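Local structure of SusD superfamily protein (Bacteroides vulgatus ATCC 8482, 3JQ0) at residues K447-I452 against D458-Y463; D231-E236 against D358-R363; S70-M75 against A477-N482. The protein is of unknown function but, as an outer-membrane member of the SusD family, probably binds sugars or other nutrients at the cell surface. One frame throughout, in Å; residues are numbered along the deposited sequence.

Contact 1: residues K447-I452 against D458-Y463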
loop_
_atom_site.group_PDB
_atom_site.type_symbol
_atom_site.label_atom_id
_atom_site.label_comp_id
_atom_site.label_asym_id
_atom_site.label_seq_id
_atom_site.Cartn_x
_atom_site.Cartn_y
_atom_site.Cartn_z
ATOM N N LYS A 447 1.292 2.342 -2.376
ATOM C CA LYS A 447 2.602 2.918 -2.068
ATOM C C LYS A 447 3.032 4.125 -2.908
ATOM O O LYS A 447 3.706 4.998 -2.372
ATOM C CB LYS A 447 3.708 1.877 -2.176
ATOM C CG LYS A 447 3.417 0.580 -1.409
ATOM C CD LYS A 447 3.114 0.773 0.075
ATOM C CE LYS A 447 2.913 -0.545 0.785
ATOM N NZ LYS A 447 2.521 -0.407 2.230
ATOM N N ARG A 448 2.691 4.174 -4.199
ATOM C CA ARG A 448 3.338 5.093 -5.124
ATOM C C ARG A 448 3.172 6.553 -4.771
ATOM O O ARG A 448 4.136 7.329 -4.940
ATOM C CB ARG A 448 2.837 4.797 -6.552
ATOM C CG ARG A 448 3.345 5.724 -7.634
ATOM C CD ARG A 448 4.829 5.651 -7.894
ATOM N NE ARG A 448 5.129 6.341 -9.137
ATOM C CZ ARG A 448 6.353 6.421 -9.658
ATOM N NH1 ARG A 448 7.406 5.951 -9.024
ATOM N NH2 ARG A 448 6.512 6.968 -10.858
ATOM N N TRP A 449 1.964 6.980 -4.392
ATOM C CA TRP A 449 1.769 8.362 -3.997
ATOM C C TRP A 449 2.552 8.731 -2.748
ATOM O O TRP A 449 3.215 9.771 -2.685
ATOM C CB TRP A 449 0.277 8.658 -3.871
ATOM C CG TRP A 449 -0.043 9.997 -3.249
ATOM C CD1 TRP A 449 -0.482 10.202 -1.983
ATOM C CD2 TRP A 449 0.022 11.300 -3.872
ATOM N NE1 TRP A 449 -0.717 11.536 -1.752
ATOM C CE2 TRP A 449 -0.429 12.238 -2.889
ATOM C CE3 TRP A 449 0.368 11.753 -5.129
ATOM C CZ2 TRP A 449 -0.484 13.585 -3.153
ATOM C CZ3 TRP A 449 0.301 13.092 -5.402
ATOM C CH2 TRP A 449 -0.138 13.997 -4.402
ATOM N N TYR A 450 2.536 7.866 -1.752
ATOM C CA TYR A 450 3.310 8.121 -0.549
ATOM C C TYR A 450 4.807 8.144 -0.868
ATOM O O TYR A 450 5.540 8.917 -0.245
ATOM C CB TYR A 450 2.963 7.102 0.522
ATOM C CG TYR A 450 1.652 7.285 1.234
ATOM C CD1 TYR A 450 1.134 8.530 1.512
ATOM C CD2 TYR A 450 0.966 6.201 1.768
ATOM C CE1 TYR A 450 0.006 8.703 2.290
ATOM C CE2 TYR A 450 -0.163 6.369 2.516
ATOM C CZ TYR A 450 -0.625 7.612 2.847
ATOM O OH TYR A 450 -1.712 7.815 3.672
ATOM N N ASP A 451 5.281 7.319 -1.804
ATOM C CA ASP A 451 6.710 7.331 -2.180
ATOM C C ASP A 451 7.128 8.689 -2.697
ATOM O O ASP A 451 8.161 9.250 -2.310
ATOM C CB ASP A 451 6.975 6.302 -3.300
ATOM C CG ASP A 451 6.862 4.840 -2.926
ATOM O OD1 ASP A 451 6.880 4.514 -1.732
ATOM O OD2 ASP A 451 6.817 4.023 -3.904
ATOM N N ILE A 452 6.380 9.233 -3.654
ATOM C CA ILE A 452 6.756 10.489 -4.268
ATOM C C ILE A 452 6.566 11.645 -3.303
ATOM O O ILE A 452 7.360 12.583 -3.253
ATOM C CB ILE A 452 6.126 10.670 -5.669
ATOM C CG1 ILE A 452 4.610 10.846 -5.626
ATOM C CG2 ILE A 452 6.565 9.520 -6.576
ATOM C CD1 ILE A 452 3.955 10.969 -7.002
ATOM N N ASP A 458 9.588 17.958 -6.107
ATOM C CA ASP A 458 10.191 17.671 -7.403
ATOM C C ASP A 458 9.752 16.330 -7.960
ATOM O O ASP A 458 9.500 16.211 -9.157
ATOM C CB ASP A 458 11.691 17.719 -7.312
ATOM C CG ASP A 458 12.228 19.126 -6.974
ATOM O OD1 ASP A 458 11.542 20.112 -7.217
ATOM O OD2 ASP A 458 13.392 19.182 -6.548
ATOM N N TYR A 459 9.620 15.339 -7.068
ATOM C CA TYR A 459 9.192 14.014 -7.467
ATOM C C TYR A 459 7.674 13.914 -7.640
ATOM O O TYR A 459 7.197 13.304 -8.599
ATOM C CB TYR A 459 9.694 12.978 -6.457
ATOM C CG TYR A 459 11.208 12.934 -6.377
ATOM C CD1 TYR A 459 11.984 12.205 -7.253
ATOM C CD2 TYR A 459 11.896 13.754 -5.492
ATOM C CE1 TYR A 459 13.384 12.250 -7.192
ATOM C CE2 TYR A 459 13.248 13.833 -5.446
ATOM C CZ TYR A 459 14.010 13.063 -6.285
ATOM O OH TYR A 459 15.394 13.090 -6.240
ATOM N N VAL A 460 6.908 14.512 -6.743
ATOM C CA VAL A 460 5.467 14.635 -6.924
ATOM C C VAL A 460 5.156 15.214 -8.301
ATOM O O VAL A 460 4.243 14.733 -8.983
ATOM C CB VAL A 460 4.835 15.474 -5.802
ATOM C CG1 VAL A 460 3.373 15.785 -6.124
ATOM C CG2 VAL A 460 4.987 14.837 -4.447
ATOM N N HIS A 461 5.862 16.260 -8.703
ATOM C CA HIS A 461 5.569 16.942 -9.943
ATOM C C HIS A 461 5.954 16.108 -11.159
ATOM O O HIS A 461 5.305 16.186 -12.184
ATOM C CB HIS A 461 6.220 18.309 -9.889
ATOM C CG HIS A 461 5.879 19.205 -11.037
ATOM N ND1 HIS A 461 4.594 19.383 -11.496
ATOM C CD2 HIS A 461 6.660 20.017 -11.777
ATOM C CE1 HIS A 461 4.598 20.260 -12.474
ATOM N NE2 HIS A 461 5.844 20.637 -12.691
ATOM N N GLN A 462 7.022 15.339 -11.060
ATOM C CA GLN A 462 7.387 14.433 -12.140
ATOM C C GLN A 462 6.346 13.360 -12.363
ATOM O O GLN A 462 6.092 12.938 -13.509
ATOM C CB GLN A 462 8.728 13.695 -11.821
ATOM C CG GLN A 462 9.955 14.518 -11.917
ATOM C CD GLN A 462 11.249 13.791 -11.663
ATOM O OE1 GLN A 462 12.292 14.416 -11.853
ATOM N NE2 GLN A 462 11.241 12.540 -11.219
ATOM N N TYR A 463 5.781 12.845 -11.256
ATOM C CA TYR A 463 5.050 11.586 -11.269
ATOM C C TYR A 463 3.580 11.731 -10.846
ATOM O O TYR A 463 2.947 10.759 -10.482
ATOM C CB TYR A 463 5.794 10.573 -10.433
ATOM C CG TYR A 463 7.216 10.254 -10.949
ATOM C CD1 TYR A 463 7.425 9.943 -12.289
ATOM C CD2 TYR A 463 8.284 10.205 -10.060
ATOM C CE1 TYR A 463 8.690 9.621 -12.751
ATOM C CE2 TYR A 463 9.532 9.897 -10.510
ATOM C CZ TYR A 463 9.741 9.582 -11.849
ATOM O OH TYR A 463 11.015 9.247 -12.314
#
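R448 and Y463 make the one charged contact here, a cation-pi pair. The guanidinium lies over a face of the phenol ring, with CZ of R448 4.5 Å from the centroid of the Y463 ring and 23° off the ring normal. The two planes are tilted 36° apart, which brings one nitrogen in closest: R448 NH2 is 3.4 Å from Y463 CG. On the ring's other face, CB of Q462 sits over the centre, sandwiching the ring. Both polar ends are anchored beyond the pair, R448 NH2 in a salt bridge with D39 and Y463 OH in hydrogen bonds with E432 and K424.

The apolar part is carried by I452. Its CG1 branch stands between backbone N and carbonyl carbon, and its CD1 is sent to Y463 CB (3.9 Å). The CG2 branch meets Y463 CD2, also at 3.9 Å, and at the same time lies against one face of the R448 guanidinium, toward its rim. Crossing I452 at about a right angle, V460 sets CG2 against I452 CG1 (4.2 Å) and I452 O, while the other methyl, V460 CG1, rests 4.1 Å from W449 CZ3.

These contacts join consecutive helices, 448-455 and 457-463; the axes of 448-452 and 458-463 approach to 9.3 Å, their N-to-C directions 139° apart. Helix 430-441 backs the corner, L439 touching R448 and L435 touching both D451 and Y459.

Contact 2: residues D231-E236 against D358-R363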
loop_
_atom_site.group_PDB
_atom_site.type_symbol
_atom_site.label_atom_id
_atom_site.label_comp_id
_atom_site.label_asym_id
_atom_site.label_seq_id
_atom_site.Cartn_x
_atom_site.Cartn_y
_atom_site.Cartn_z
ATOM N N ASP A 231 3.494 -16.136 -5.992
ATOM C CA ASP A 231 3.289 -16.890 -4.774
ATOM C C ASP A 231 3.216 -16.004 -3.517
ATOM O O ASP A 231 2.741 -16.464 -2.498
ATOM C CB ASP A 231 4.342 -17.965 -4.635
ATOM C CG ASP A 231 4.228 -19.017 -5.706
ATOM O OD1 ASP A 231 3.110 -19.444 -6.091
ATOM O OD2 ASP A 231 5.293 -19.449 -6.226
ATOM N N ILE A 232 3.735 -14.780 -3.587
ATOM C CA ILE A 232 3.601 -13.868 -2.464
ATOM C C ILE A 232 2.126 -13.655 -2.122
ATOM O O ILE A 232 1.719 -13.593 -0.961
ATOM C CB ILE A 232 4.238 -12.488 -2.789
ATOM C CG1 ILE A 232 5.729 -12.601 -3.086
ATOM C CG2 ILE A 232 3.982 -11.512 -1.671
ATOM C CD1 ILE A 232 6.229 -11.317 -3.760
ATOM N N PHE A 233 1.329 -13.503 -3.181
ATOM C CA PHE A 233 -0.042 -13.013 -3.056
ATOM C C PHE A 233 -1.110 -14.070 -3.102
ATOM O O PHE A 233 -2.310 -13.768 -2.920
ATOM C CB PHE A 233 -0.327 -11.986 -4.176
ATOM C CG PHE A 233 0.718 -10.911 -4.283
ATOM C CD1 PHE A 233 0.775 -9.892 -3.319
ATOM C CD2 PHE A 233 1.668 -10.934 -5.281
ATOM C CE1 PHE A 233 1.745 -8.928 -3.388
ATOM C CE2 PHE A 233 2.685 -9.988 -5.308
ATOM C CZ PHE A 233 2.700 -8.985 -4.351
ATOM N N SER A 234 -0.738 -15.314 -3.393
ATOM C CA SER A 234 -1.737 -16.312 -3.675
ATOM C C SER A 234 -2.593 -16.656 -2.464
ATOM O O SER A 234 -2.164 -16.692 -1.301
ATOM C CB SER A 234 -1.114 -17.574 -4.199
ATOM O OG SER A 234 -0.402 -18.181 -3.137
ATOM N N PHE A 235 -3.849 -16.969 -2.764
ATOM C CA PHE A 235 -4.825 -17.351 -1.766
ATOM C C PHE A 235 -4.369 -18.576 -0.988
ATOM O O PHE A 235 -4.696 -18.712 0.184
ATOM C CB PHE A 235 -6.163 -17.592 -2.458
ATOM C CG PHE A 235 -7.280 -17.989 -1.549
ATOM C CD1 PHE A 235 -8.008 -17.045 -0.833
ATOM C CD2 PHE A 235 -7.599 -19.314 -1.378
ATOM C CE1 PHE A 235 -9.008 -17.439 0.024
ATOM C CE2 PHE A 235 -8.637 -19.719 -0.504
ATOM C CZ PHE A 235 -9.340 -18.769 0.166
ATOM N N GLU A 236 -3.635 -19.474 -1.644
ATOM C CA GLU A 236 -3.165 -20.694 -1.014
ATOM C C GLU A 236 -1.870 -20.575 -0.278
ATOM O O GLU A 236 -1.416 -21.558 0.303
ATOM C CB GLU A 236 -3.048 -21.797 -2.052
ATOM C CG GLU A 236 -4.411 -22.125 -2.692
ATOM C CD GLU A 236 -5.558 -22.636 -1.751
ATOM O OE1 GLU A 236 -5.297 -23.087 -0.603
ATOM O OE2 GLU A 236 -6.766 -22.618 -2.193
ATOM N N ASP A 358 -5.673 -12.148 1.052
ATOM C CA ASP A 358 -5.218 -11.204 2.051
ATOM C C ASP A 358 -4.630 -9.963 1.378
ATOM O O ASP A 358 -4.158 -10.043 0.249
ATOM C CB ASP A 358 -4.125 -11.828 2.949
ATOM C CG ASP A 358 -4.652 -12.879 3.915
ATOM O OD1 ASP A 358 -5.889 -13.078 4.007
ATOM O OD2 ASP A 358 -3.772 -13.476 4.586
ATOM N N PHE A 359 -4.687 -8.816 2.037
ATOM C CA PHE A 359 -4.136 -7.582 1.503
ATOM C C PHE A 359 -2.897 -7.190 2.279
ATOM O O PHE A 359 -2.983 -6.811 3.445
ATOM C CB PHE A 359 -5.127 -6.436 1.546
ATOM C CG PHE A 359 -4.603 -5.176 0.944
ATOM C CD1 PHE A 359 -4.162 -5.173 -0.373
ATOM C CD2 PHE A 359 -4.492 -4.020 1.659
ATOM C CE1 PHE A 359 -3.700 -4.037 -0.964
ATOM C CE2 PHE A 359 -4.015 -2.859 1.046
ATOM C CZ PHE A 359 -3.606 -2.882 -0.273
ATOM N N PRO A 360 -1.698 -7.338 1.691
ATOM C CA PRO A 360 -0.473 -7.010 2.451
ATOM C C PRO A 360 -0.399 -5.527 2.774
ATOM O O PRO A 360 -0.714 -4.695 1.933
ATOM C CB PRO A 360 0.655 -7.406 1.484
ATOM C CG PRO A 360 0.033 -8.324 0.469
ATOM C CD PRO A 360 -1.390 -7.832 0.333
ATOM N N ILE A 361 0.056 -5.225 3.980
ATOM C CA ILE A 361 0.375 -3.857 4.431
ATOM C C ILE A 361 1.873 -3.662 4.414
ATOM O O ILE A 361 2.407 -2.717 3.811
ATOM C CB ILE A 361 -0.262 -3.529 5.796
ATOM C CG1 ILE A 361 -1.794 -3.606 5.731
ATOM C CG2 ILE A 361 0.231 -2.188 6.316
ATOM C CD1 ILE A 361 -2.436 -2.578 4.859
ATOM N N TYR A 362 2.581 -4.537 5.126
ATOM C CA TYR A 362 4.056 -4.532 5.148
ATOM C C TYR A 362 4.596 -5.880 4.734
ATOM O O TYR A 362 4.307 -6.885 5.418
ATOM C CB TYR A 362 4.605 -4.159 6.516
ATOM C CG TYR A 362 4.322 -2.754 6.995
ATOM C CD1 TYR A 362 4.562 -1.646 6.169
ATOM C CD2 TYR A 362 3.859 -2.522 8.267
ATOM C CE1 TYR A 362 4.395 -0.360 6.636
ATOM C CE2 TYR A 362 3.679 -1.218 8.744
ATOM C CZ TYR A 362 3.939 -0.132 7.912
ATOM O OH TYR A 362 3.769 1.136 8.437
ATOM N N ARG A 363 5.397 -5.880 3.669
ATOM C CA ARG A 363 6.088 -7.047 3.131
ATOM C C ARG A 363 7.572 -6.924 3.283
ATOM O O ARG A 363 8.099 -5.787 3.293
ATOM C CB ARG A 363 5.790 -7.156 1.524
ATOM C CG ARG A 363 4.423 -7.550 1.184
ATOM C CD ARG A 363 4.296 -8.086 -0.125
ATOM N NE ARG A 363 4.325 -7.173 -1.253
ATOM C CZ ARG A 363 5.258 -7.156 -2.186
ATOM N NH1 ARG A 363 6.412 -7.792 -2.093
ATOM N NH2 ARG A 363 5.019 -6.444 -3.275
HETATM O O HOH W 1 -4.125 -14.162 -0.560
HETATM O O HOH W 2 -2.122 -11.465 -1.031
#
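The bulged strand 359-363, at its end next to helix 364-377, receives the short helix 229-233 through R363, F233 and I232. R363 holds the N-cap position of helix 364-377. Its side chain bends at chi3 (-76°), which turns the guanidinium broadside to the rim of the F233 ring. The planes stand 88° apart: F233 CZ sits over one face of the R363 guanidinium, toward its rim, and R363 NH2 lies at the ring edge, 3.6 Å from that CZ. I232 packs its CG2 methyl against R363 CD at 3.8 Å, and the same methyl sits over the centre of the F233 ring. P360 CG touches another edge atom, F233 CD1, at 4.2 Å. The guanidinium is held by salt bridges to E445, E441 and E242, so F233 abuts a group already fixed in place.

Two waters also join the backbones. Both bond to F233 O; water 1 also accepts from D358 N at 3.0 Å, and the oxygen of water 2 lies 2.8 Å from D358 O, bridging it to F233 O.

Strand 359-363 pairs antiparallel with strand 243-247, and I361 and Y362 both face F245 there, the arrangement of a classic beta bulge.

Contact 3: residues S70-M75 against A477-N482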
loop_
_atom_site.group_PDB
_atom_site.type_symbol
_atom_site.label_atom_id
_atom_site.label_comp_id
_atom_site.label_asym_id
_atom_site.label_seq_id
_atom_site.Cartn_x
_atom_site.Cartn_y
_atom_site.Cartn_z
ATOM N N SER A 70 -14.212 11.274 2.550
ATOM C CA SER A 70 -14.800 12.099 3.599
ATOM C C SER A 70 -14.346 11.715 4.993
ATOM O O SER A 70 -13.954 10.580 5.258
ATOM C CB SER A 70 -16.341 12.029 3.553
ATOM O OG SER A 70 -16.843 12.834 2.507
ATOM N N ASN A 71 -14.474 12.678 5.908
ATOM C CA ASN A 71 -14.381 12.415 7.348
ATOM C C ASN A 71 -13.162 11.649 7.771
ATOM O O ASN A 71 -13.246 10.670 8.524
ATOM C CB ASN A 71 -15.660 11.725 7.875
ATOM C CG ASN A 71 -15.795 11.793 9.412
ATOM O OD1 ASN A 71 -15.310 12.748 10.028
ATOM N ND2 ASN A 71 -16.433 10.827 10.013
ATOM N N TYR A 72 -12.024 12.055 7.249
ATOM C CA TYR A 72 -10.739 11.468 7.658
ATOM C C TYR A 72 -10.738 9.951 7.456
ATOM O O TYR A 72 -10.110 9.206 8.223
ATOM C CB TYR A 72 -10.380 11.863 9.096
ATOM C CG TYR A 72 -10.227 13.349 9.288
ATOM C CD1 TYR A 72 -9.147 14.057 8.776
ATOM C CD2 TYR A 72 -11.248 14.081 9.933
ATOM C CE1 TYR A 72 -9.013 15.416 8.988
ATOM C CE2 TYR A 72 -11.096 15.452 10.170
ATOM C CZ TYR A 72 -9.978 16.103 9.702
ATOM O OH TYR A 72 -9.833 17.437 10.003
ATOM N N GLY A 73 -11.409 9.488 6.416
ATOM C CA GLY A 73 -11.453 8.063 6.147
ATOM C C GLY A 73 -12.121 7.233 7.217
ATOM O O GLY A 73 -11.864 6.038 7.282
ATOM N N ASP A 74 -12.954 7.853 8.055
ATOM C CA ASP A 74 -13.604 7.223 9.160
ATOM C C ASP A 74 -12.610 6.645 10.186
ATOM O O ASP A 74 -12.917 5.709 10.910
ATOM C CB ASP A 74 -14.571 6.185 8.620
ATOM C CG ASP A 74 -15.547 5.777 9.622
ATOM O OD1 ASP A 74 -15.980 6.613 10.450
ATOM O OD2 ASP A 74 -15.861 4.569 9.622
HETATM N N MSE A 75 -11.416 7.218 10.248
HETATM C CA MSE A 75 -10.383 6.678 11.160
HETATM C C MSE A 75 -10.565 7.020 12.626
HETATM O O MSE A 75 -10.125 6.264 13.487
HETATM C CB MSE A 75 -9.004 7.041 10.650
HETATM C CG MSE A 75 -8.622 6.297 9.393
HETATM SE SE MSE A 75 -6.774 6.691 8.863
HETATM C CE MSE A 75 -7.102 7.850 7.414
ATOM N N ALA A 477 -17.734 19.126 3.653
ATOM C CA ALA A 477 -18.625 19.982 4.420
ATOM C C ALA A 477 -19.351 19.293 5.563
ATOM O O ALA A 477 -19.570 19.887 6.607
ATOM C CB ALA A 477 -19.638 20.615 3.473
ATOM N N GLY A 478 -19.707 18.031 5.396
ATOM C CA GLY A 478 -20.347 17.299 6.480
ATOM C C GLY A 478 -19.443 17.233 7.695
ATOM O O GLY A 478 -19.868 17.372 8.854
ATOM N N THR A 479 -18.153 17.016 7.486
ATOM C CA THR A 479 -17.184 16.970 8.583
ATOM C C THR A 479 -16.938 18.371 9.141
ATOM O O THR A 479 -16.925 18.544 10.366
ATOM C CB THR A 479 -15.895 16.321 8.078
ATOM O OG1 THR A 479 -16.200 15.012 7.600
ATOM C CG2 THR A 479 -14.794 16.262 9.139
ATOM N N LEU A 480 -16.766 19.379 8.278
ATOM C CA LEU A 480 -16.525 20.729 8.765
ATOM C C LEU A 480 -17.673 21.242 9.597
ATOM O O LEU A 480 -17.461 21.865 10.640
ATOM C CB LEU A 480 -16.299 21.683 7.606
ATOM C CG LEU A 480 -14.967 21.507 6.845
ATOM C CD1 LEU A 480 -14.943 22.386 5.613
ATOM C CD2 LEU A 480 -13.777 21.789 7.732
ATOM N N THR A 481 -18.913 21.018 9.150
ATOM C CA THR A 481 -20.052 21.603 9.871
ATOM C C THR A 481 -20.398 20.817 11.135
ATOM O O THR A 481 -21.140 21.307 11.983
ATOM C CB THR A 481 -21.260 21.806 9.008
ATOM O OG1 THR A 481 -21.762 20.547 8.567
ATOM C CG2 THR A 481 -21.008 22.715 7.824
ATOM N N ASN A 482 -19.812 19.653 11.328
ATOM C CA ASN A 482 -19.954 18.911 12.584
ATOM C C ASN A 482 -19.044 19.431 13.687
ATOM O O ASN A 482 -19.310 19.196 14.840
ATOM C CB ASN A 482 -19.731 17.389 12.338
ATOM C CG ASN A 482 -20.031 16.546 13.556
ATOM O OD1 ASN A 482 -19.131 16.098 14.248
ATOM N ND2 ASN A 482 -21.317 16.338 13.818
#
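N71 and T479 meet around a shared acceptor: the carboxylate oxygen OD1 of D476, the residue just ahead of helix 477-482, takes hydrogen bonds from both N71 N and T479 OG1. The shared acceptor is consistent with the close approach of T479 OG1 to N71, 3.2 Å from N71 CA and 3.3 Å from N71 CB. The two side chains cross at about a right angle. T479 has chi1 at -59°, placing OG1 beside its own backbone N and leaving the methyl CG2 anti to that nitrogen. That methyl touches two residues, T479 CG2 lying 3.7 Å from N71 OD1 and 3.9 Å from Y72 CE2. A serine here would probably leave a gap beside the Y72 ring and N71 OD1 where the methyl had packed.

Residues N71 to D74 all have positive phi, and the bonds G73 N to S70 O (3.0 Å), D74 N to N71 O and M75 N to Y72 O close successive turns, a short left-handed run of 3-10 type. On the helix side, A477 O accepts from both T481 N and T481 OG1, which come from opposite faces of its carbonyl plane.

Beyond the contact, the Y72 ring makes edge-to-face pairs with W122 and Y76 and leans on L118. The left-handed turn leads into helix 75-91, and Y72 lies against helix 97-122, while helix 477-482 packs against N71 and Y72, near the end of the chain.

In the fold
Contacts 1 and 2 lie on opposite sides of the chain's centre, their centres about 24 Å apart, yet they touch: K447 NZ is 2.8 Å from I361 O, a probable hydrogen bond from the residue just before helix 448-455 to the bulged strand. Contact 2 closes before contact 1 opens, so the two follow in series along the chain. Both are nested inside the long loop closed by contact 3, which ties the 70-75 turn to helix 477-482 near the C-terminus. Contact 3 is the most peripheral, its centre about 26 Å from that of contact 1 and 31 Å from that of contact 2; it touches neither, although helix 477-482 is the next helix after 457-463.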